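Local coordinates for geranyltranstransferase (Thermotoga neapolitana, PDB 4WK5), which probably acts as a magnesium-dependent prenyltransferase that builds isoprenoid diphosphates, as in other members of the FPP/GGPP synthase family, at residues M23-E26 / T27-R31; P38-L42 / L43-A47; K245-L248 / V249-M252. All coordinates share one frame; numbering follows the deposited sequence.

Contact 1. Residues M23-E26 / T27-R31; sequences MKKE and TIERR
Lys25 and Glu29, one turn apart on helix 23-36, carry the salt bridge of this contact: Lys25 NZ lies 2.7 Å from Glu29 OE2. The ammonium comes to the anti side of that oxygen, 26° out of the carboxylate plane. Lys25 runs out extended and kinks only at its last bond. In Glu29, chi1 (-59°) puts CG 3.2 Å from Lys25 O, and the bend at chi2 (-74°) then turns the carboxylate toward the lysine. OE2 has a second cationic partner in Arg58. With a glutamine in place of Glu29, Lys25 and Arg58 would probably lose the negative charge they share.

The backbone bonds are those of a regular alpha-helix, among them Glu29 N to Lys25 O at 2.8 Å and Arg30 N to Glu26 O at 2.9 Å. Met23 O takes Thr27 N at 3.0 Å and, weakly, Thr27 OG1 at 3.3 Å.

Ile28 lays its CG1 against the backbone, 3.4 Å from Lys24 O, and its apolar packing is on Pro61, Leu62 and Leu65 of helix 59-70; Lys24 reaches Glu69 of that helix. Ile28 thus turns to a neighbouring helix, while on a partly exposed flank Glu29 OE2 is shared by two cations, its charge probably well balanced there.

Contact 2. Residues P38-L42 / L43-A47; sequences PHFNL and LTESA
The loop 38-42, which leads into helix 43-53, wraps around the carboxylate of Glu45, a residue of the first turn of that helix. Leu42 is the N-cap and Glu45 the third residue after it, so the bond from Leu42 N to Glu45 OE1 is one half of a capping box; the reciprocal half is missing, since a leucine has no side-chain acceptor. That bond measures 3.0 Å and runs nearly along the C-O axis. His39 N gives the straightest bond, 2.8 Å to Glu45 OE2 at an N-H...O angle of 173°, arriving from above the carboxylate plane. Phe40 N bonds to Glu45 OE1 at 2.9 Å through the syn lone pair and also leans weakly on OE2, so OE1 accepts two firm bonds. Glu45 gets there on an extended arm, with chi2 at 175° carrying the carboxylate straight back to the loop.

Apolar groups wall in the arm. Pro38 CB packs 3.7 Å from Glu45 CB, and Phe40 sets the edge of its ring to the carboxylate, CD2 lying 3.5 Å from OE2, with the two planes 41° apart. His39 ND1 lies over one face of the Phe40 ring, toward its rim. In the helix itself, Ser46 N bonds to Leu42 O at 3.1 Å, and a water joins that carbonyl oxygen to Ser46 OG.

The second subunit lies against this corner: its Glu165 bonds to Leu43 N and Thr44 OG1, and its Phe184 ring meets Phe40. Buried as it is, the Glu45 carboxylate is met by main-chain N-H groups; these, with the helix start close by, probably favour its charged form and fix the shape of the loop.

Contact 3. Residues K245-L248 / V249-M252; sequences KVTL and VKKM
Lys250 NZ sits on Lys245 O at 2.5 Å, a hydrogen bond so short that its modelled length is doubtful. Extended from CG to its end, the lysine reaches back along the incoming chain to that carbonyl, and the same ammonium forms a salt bridge with Glu170. Next comes Thr247, whose OG1 accepts from Lys250 N at 3.0 Å with an N-H...O angle of 162°. The hydroxyl gets there because chi1 (69°) tucks it between the backbone N and the carbonyl carbon, facing the N-H groups at the start of the helix.

This is a side-chain N-cap: Thr247 stands just ahead of helix 248-274 and takes up an N-H of the first turn, which has no helical carbonyl before it to bond to. The regular bonds then begin, Lys251 N to Thr247 O at 3.1 Å and Met252 N to Leu248 O at 2.8 Å.

Packing is lighter. Leu248 and Met252 lie side by side and point the same way, CD2 4.0 Å from SD; Leu248 also packs on Val178 and Ile221, from two other helices. On another flank, Val246 CG1 touches Lys251 CD at 4.0 Å. Lys251, bent at chi2 and chi3, crosses this valine on its way to the carbonyls of Glu170 and Ile173.

From the N terminus the three contacts come in series; none nests in or crosses another, and each is local, spanning only a turn or a helix start. Contact 1 lies within helix 23-36, whose other side chains pack on helices 59-70 and 75-96. The chain then leaves this helix through a loop, and contact 2 fastens the loop to the start of helix 43-53, at the face met by the second subunit; the two centres are about 22 Å apart. Contact 3 comes much later, after the unmodelled residues 232-244, where the chain enters helix 248-274 beside helices 175-201 and 206-229. It lies across the chain's centre from contact 1, about 35 Å between centres.

Contact 1. Residues M23-E26 / T27-R31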
loop_
_atom_site.group_PDB
_atom_site.type_symbol
_atom_site.label_atom_id
_atom_site.label_comp_id
_atom_site.label_asym_id
_atom_site.label_seq_id
_atom_site.Cartn_x
_atom_site.Cartn_y
_atom_site.Cartn_z
ATOM N N MET A 23 -0.856 27.444 -12.557
ATOM C CA MET A 23 -0.808 27.804 -11.143
ATOM C C MET A 23 -1.246 26.636 -10.263
ATOM O O MET A 23 -0.628 26.365 -9.233
ATOM C CB MET A 23 -1.680 29.029 -10.867
ATOM C CG MET A 23 -1.063 30.331 -11.360
ATOM S SD MET A 23 0.506 30.695 -10.549
ATOM C CE MET A 23 1.627 30.670 -11.948
ATOM N N LYS A 24 -2.317 25.953 -10.670
ATOM C CA LYS A 24 -2.760 24.752 -9.969
ATOM C C LYS A 24 -1.655 23.707 -9.982
ATOM O O LYS A 24 -1.442 23.006 -8.987
ATOM C CB LYS A 24 -4.021 24.162 -10.602
ATOM C CG LYS A 24 -5.328 24.867 -10.282
ATOM C CD LYS A 24 -6.478 24.062 -10.899
ATOM C CE LYS A 24 -7.820 24.760 -10.805
ATOM N NZ LYS A 24 -7.944 25.949 -11.700
ATOM N N LYS A 25 -0.955 23.592 -11.108
ATOM C CA LYS A 25 0.107 22.582 -11.190
ATOM C C LYS A 25 1.255 22.939 -10.251
ATOM O O LYS A 25 1.839 22.063 -9.603
ATOM C CB LYS A 25 0.628 22.427 -12.620
ATOM C CG LYS A 25 1.462 21.165 -12.814
ATOM C CD LYS A 25 1.882 20.950 -14.262
ATOM C CE LYS A 25 2.986 19.901 -14.363
ATOM N NZ LYS A 25 4.202 20.246 -13.548
ATOM N N GLU A 26 1.579 24.225 -10.157
ATOM C CA GLU A 26 2.629 24.641 -9.241
ATOM C C GLU A 26 2.239 24.302 -7.797
ATOM O O GLU A 26 3.079 23.855 -7.022
ATOM C CB GLU A 26 2.937 26.131 -9.413
ATOM C CG GLU A 26 3.777 26.365 -10.659
ATOM C CD GLU A 26 4.264 27.788 -10.812
ATOM O OE1 GLU A 26 3.794 28.679 -10.071
ATOM O OE2 GLU A 26 5.132 28.007 -11.685
ATOM N N THR A 27 0.962 24.468 -7.460
ATOM C CA THR A 27 0.464 24.103 -6.136
ATOM C C THR A 27 0.666 22.613 -5.868
ATOM O O THR A 27 1.131 22.218 -4.788
ATOM C CB THR A 27 -1.019 24.462 -5.983
ATOM O OG1 THR A 27 -1.151 25.884 -6.023
ATOM C CG2 THR A 27 -1.570 23.941 -4.661
ATOM N N ILE A 28 0.363 21.800 -6.874
ATOM C CA ILE A 28 0.563 20.352 -6.771
ATOM C C ILE A 28 2.049 20.019 -6.602
ATOM O O ILE A 28 2.410 19.229 -5.728
ATOM C CB ILE A 28 -0.012 19.619 -8.000
ATOM C CG1 ILE A 28 -1.541 19.737 -8.009
ATOM C CG2 ILE A 28 0.393 18.140 -7.993
ATOM C CD1 ILE A 28 -2.160 19.469 -9.371
ATOM N N GLU A 29 2.913 20.620 -7.413
ATOM C CA GLU A 29 4.344 20.310 -7.340
ATOM C C GLU A 29 4.948 20.706 -6.000
ATOM O O GLU A 29 5.797 19.992 -5.449
ATOM C CB GLU A 29 5.110 20.994 -8.475
ATOM C CG GLU A 29 4.628 20.592 -9.871
ATOM C CD GLU A 29 5.054 19.179 -10.274
ATOM O OE1 GLU A 29 5.785 18.508 -9.503
ATOM O OE2 GLU A 29 4.644 18.737 -11.364
ATOM N N ARG A 30 4.528 21.861 -5.495
ATOM C CA ARG A 30 4.982 22.357 -4.201
ATOM C C ARG A 30 4.620 21.399 -3.077
ATOM O O ARG A 30 5.466 21.032 -2.250
ATOM C CB ARG A 30 4.373 23.734 -3.932
ATOM C CG ARG A 30 4.642 24.300 -2.544
ATOM C CD ARG A 30 6.115 24.556 -2.322
ATOM N NE ARG A 30 6.339 25.379 -1.135
ATOM C CZ ARG A 30 7.426 25.318 -0.373
ATOM N NH1 ARG A 30 8.394 24.456 -0.660
ATOM N NH2 ARG A 30 7.542 26.119 0.681
ATOM N N ARG A 31 3.357 20.988 -3.040
ATOM C CA ARG A 31 2.929 20.124 -1.957
ATOM C C ARG A 31 3.561 18.735 -2.068
ATOM O O ARG A 31 3.991 18.166 -1.062
ATOM C CB ARG A 31 1.404 20.001 -1.921
ATOM C CG ARG A 31 0.925 19.026 -0.854
ATOM C CD ARG A 31 1.253 19.506 0.564
ATOM N NE ARG A 31 0.403 20.624 0.953
ATOM C CZ ARG A 31 -0.814 20.489 1.472
ATOM N NH1 ARG A 31 -1.326 19.280 1.660
ATOM N NH2 ARG A 31 -1.522 21.564 1.793
#

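Contact 2. Residues P38-L42 / L43-A47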
loop_
_atom_site.group_PDB
_atom_site.type_symbol
_atom_site.label_atom_id
_atom_site.label_comp_id
_atom_site.label_asym_id
_atom_site.label_seq_id
_atom_site.Cartn_x
_atom_site.Cartn_y
_atom_site.Cartn_z
ATOM N N PRO A 38 13.303 13.946 1.963
ATOM C CA PRO A 38 13.790 12.963 2.936
ATOM C C PRO A 38 13.844 13.518 4.353
ATOM O O PRO A 38 14.144 14.701 4.545
ATOM C CB PRO A 38 15.198 12.637 2.421
ATOM C CG PRO A 38 15.088 12.863 0.928
ATOM C CD PRO A 38 14.234 14.115 0.832
ATOM N N HIS A 39 13.543 12.673 5.328
ATOM C CA HIS A 39 13.597 13.082 6.730
ATOM C C HIS A 39 14.542 12.220 7.551
ATOM O O HIS A 39 14.961 12.628 8.637
ATOM C CB HIS A 39 12.199 13.044 7.341
ATOM C CG HIS A 39 12.121 13.669 8.699
ATOM N ND1 HIS A 39 12.321 12.952 9.859
ATOM C CD2 HIS A 39 11.882 14.946 9.081
ATOM C CE1 HIS A 39 12.199 13.760 10.898
ATOM N NE2 HIS A 39 11.934 14.975 10.453
ATOM N N PHE A 40 14.878 11.041 7.041
ATOM C CA PHE A 40 15.671 10.077 7.789
ATOM C C PHE A 40 16.959 9.710 7.088
ATOM O O PHE A 40 17.580 8.703 7.436
ATOM C CB PHE A 40 14.855 8.796 8.048
ATOM C CG PHE A 40 13.635 9.023 8.900
ATOM C CD1 PHE A 40 13.704 8.877 10.276
ATOM C CD2 PHE A 40 12.430 9.414 8.329
ATOM C CE1 PHE A 40 12.598 9.102 11.069
ATOM C CE2 PHE A 40 11.310 9.644 9.122
ATOM C CZ PHE A 40 11.400 9.484 10.497
ATOM N N ASN A 41 17.343 10.496 6.087
ATOM C CA ASN A 41 18.617 10.280 5.412
ATOM C C ASN A 41 18.685 8.870 4.837
ATOM O O ASN A 41 19.678 8.162 5.032
ATOM C CB ASN A 41 19.801 10.493 6.373
ATOM C CG ASN A 41 19.796 11.868 7.039
ATOM O OD1 ASN A 41 20.153 12.879 6.426
ATOM N ND2 ASN A 41 19.401 11.902 8.310
ATOM N N LEU A 42 17.614 8.436 4.178
ATOM C CA LEU A 42 17.641 7.130 3.528
ATOM C C LEU A 42 17.713 7.256 2.031
ATOM O O LEU A 42 17.090 8.152 1.450
ATOM C CB LEU A 42 16.396 6.309 3.900
ATOM C CG LEU A 42 16.310 5.989 5.388
ATOM C CD1 LEU A 42 14.926 5.450 5.730
ATOM C CD2 LEU A 42 17.395 4.973 5.759
ATOM N N LEU A 43 18.455 6.350 1.396
ATOM C CA LEU A 43 18.460 6.283 -0.060
ATOM C C LEU A 43 17.061 6.060 -0.590
ATOM O O LEU A 43 16.687 6.573 -1.647
ATOM C CB LEU A 43 19.373 5.157 -0.555
ATOM C CG LEU A 43 20.863 5.438 -0.701
ATOM C CD1 LEU A 43 21.597 4.131 -1.002
ATOM C CD2 LEU A 43 21.099 6.472 -1.801
ATOM N N THR A 44 16.277 5.281 0.147
ATOM C CA THR A 44 14.941 4.944 -0.303
ATOM C C THR A 44 14.080 6.199 -0.352
ATOM O O THR A 44 13.226 6.339 -1.234
ATOM C CB THR A 44 14.305 3.872 0.613
ATOM O OG1 THR A 44 15.106 2.684 0.573
ATOM C CG2 THR A 44 12.903 3.533 0.154
ATOM N N GLU A 45 14.312 7.113 0.587
ATOM C CA GLU A 45 13.631 8.399 0.554
ATOM C C GLU A 45 14.068 9.217 -0.646
ATOM O O GLU A 45 13.238 9.843 -1.287
ATOM C CB GLU A 45 13.878 9.194 1.834
ATOM C CG GLU A 45 13.204 8.600 3.067
ATOM C CD GLU A 45 13.600 9.382 4.302
ATOM O OE1 GLU A 45 14.799 9.355 4.639
ATOM O OE2 GLU A 45 12.716 10.060 4.881
ATOM N N SER A 46 15.368 9.231 -0.937
ATOM C CA SER A 46 15.852 9.928 -2.130
ATOM C C SER A 46 15.246 9.355 -3.412
ATOM O O SER A 46 14.984 10.096 -4.370
ATOM C CB SER A 46 17.388 9.872 -2.203
ATOM O OG SER A 46 17.948 10.807 -1.305
ATOM N N ALA A 47 15.020 8.043 -3.418
ATOM C CA ALA A 47 14.426 7.376 -4.572
ATOM C C ALA A 47 12.954 7.751 -4.730
ATOM O O ALA A 47 12.467 7.921 -5.852
ATOM C CB ALA A 47 14.582 5.834 -4.447
HETATM O O HOH W 1 17.959 10.708 1.532
#

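Contact 3. Residues K245-L248 / V249-M252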
loop_
_atom_site.group_PDB
_atom_site.type_symbol
_atom_site.label_atom_id
_atom_site.label_comp_id
_atom_site.label_asym_id
_atom_site.label_seq_id
_atom_site.Cartn_x
_atom_site.Cartn_y
_atom_site.Cartn_z
ATOM N N LYS A 245 1.709 -7.485 -24.633
ATOM C CA LYS A 245 0.663 -6.674 -24.011
ATOM C C LYS A 245 -0.603 -6.682 -24.867
ATOM O O LYS A 245 -0.547 -6.417 -26.063
ATOM C CB LYS A 245 1.145 -5.233 -23.798
ATOM C CG LYS A 245 1.576 -4.897 -22.366
ATOM C CD LYS A 245 0.816 -5.734 -21.350
ATOM C CE LYS A 245 1.159 -5.345 -19.913
ATOM N NZ LYS A 245 2.537 -5.723 -19.495
ATOM N N VAL A 246 -1.743 -6.997 -24.261
ATOM C CA VAL A 246 -3.002 -6.985 -24.998
ATOM C C VAL A 246 -3.659 -5.623 -24.856
ATOM O O VAL A 246 -3.857 -5.141 -23.742
ATOM C CB VAL A 246 -3.974 -8.074 -24.511
ATOM C CG1 VAL A 246 -5.189 -8.127 -25.429
ATOM C CG2 VAL A 246 -3.277 -9.428 -24.469
ATOM N N THR A 247 -3.976 -4.993 -25.986
ATOM C CA THR A 247 -4.606 -3.681 -25.955
ATOM C C THR A 247 -5.933 -3.708 -26.700
ATOM O O THR A 247 -6.227 -4.660 -27.430
ATOM C CB THR A 247 -3.711 -2.603 -26.577
ATOM O OG1 THR A 247 -3.613 -2.833 -27.992
ATOM C CG2 THR A 247 -2.324 -2.641 -25.963
ATOM N N LEU A 248 -6.742 -2.671 -26.503
ATOM C CA LEU A 248 -7.990 -2.548 -27.241
ATOM C C LEU A 248 -7.700 -2.254 -28.706
ATOM O O LEU A 248 -8.507 -2.569 -29.574
ATOM C CB LEU A 248 -8.875 -1.454 -26.648
ATOM C CG LEU A 248 -9.628 -1.891 -25.390
ATOM C CD1 LEU A 248 -10.458 -0.736 -24.833
ATOM C CD2 LEU A 248 -10.524 -3.096 -25.706
ATOM N N VAL A 249 -6.544 -1.656 -28.977
ATOM C CA VAL A 249 -6.163 -1.416 -30.375
ATOM C C VAL A 249 -5.893 -2.752 -31.061
ATOM O O VAL A 249 -6.317 -2.974 -32.199
ATOM C CB VAL A 249 -4.936 -0.485 -30.488
ATOM C CG1 VAL A 249 -4.501 -0.342 -31.953
ATOM C CG2 VAL A 249 -5.272 0.886 -29.930
ATOM N N LYS A 250 -5.218 -3.662 -30.362
ATOM C CA LYS A 250 -5.002 -5.007 -30.899
ATOM C C LYS A 250 -6.306 -5.768 -31.135
ATOM O O LYS A 250 -6.462 -6.436 -32.156
ATOM C CB LYS A 250 -4.110 -5.822 -29.958
ATOM C CG LYS A 250 -2.647 -5.450 -30.021
ATOM C CD LYS A 250 -1.808 -6.428 -29.218
ATOM C CE LYS A 250 -0.358 -5.984 -29.129
ATOM N NZ LYS A 250 0.429 -6.931 -28.283
ATOM N N LYS A 251 -7.235 -5.684 -30.187
ATOM C CA LYS A 251 -8.492 -6.437 -30.282
ATOM C C LYS A 251 -9.488 -5.843 -31.276
ATOM O O LYS A 251 -10.198 -6.572 -31.977
ATOM C CB LYS A 251 -9.168 -6.531 -28.903
ATOM C CG LYS A 251 -8.338 -7.218 -27.833
ATOM C CD LYS A 251 -8.061 -8.676 -28.170
ATOM C CE LYS A 251 -9.342 -9.452 -28.437
ATOM N NZ LYS A 251 -9.070 -10.911 -28.617
ATOM N N MET A 252 -9.554 -4.519 -31.329
ATOM C CA MET A 252 -10.595 -3.846 -32.103
ATOM C C MET A 252 -10.078 -3.308 -33.432
ATOM O O MET A 252 -10.859 -2.995 -34.338
ATOM C CB MET A 252 -11.191 -2.701 -31.285
ATOM C CG MET A 252 -11.780 -3.143 -29.956
ATOM S SD MET A 252 -12.396 -1.754 -28.994
ATOM C CE MET A 252 -13.793 -1.243 -29.994
#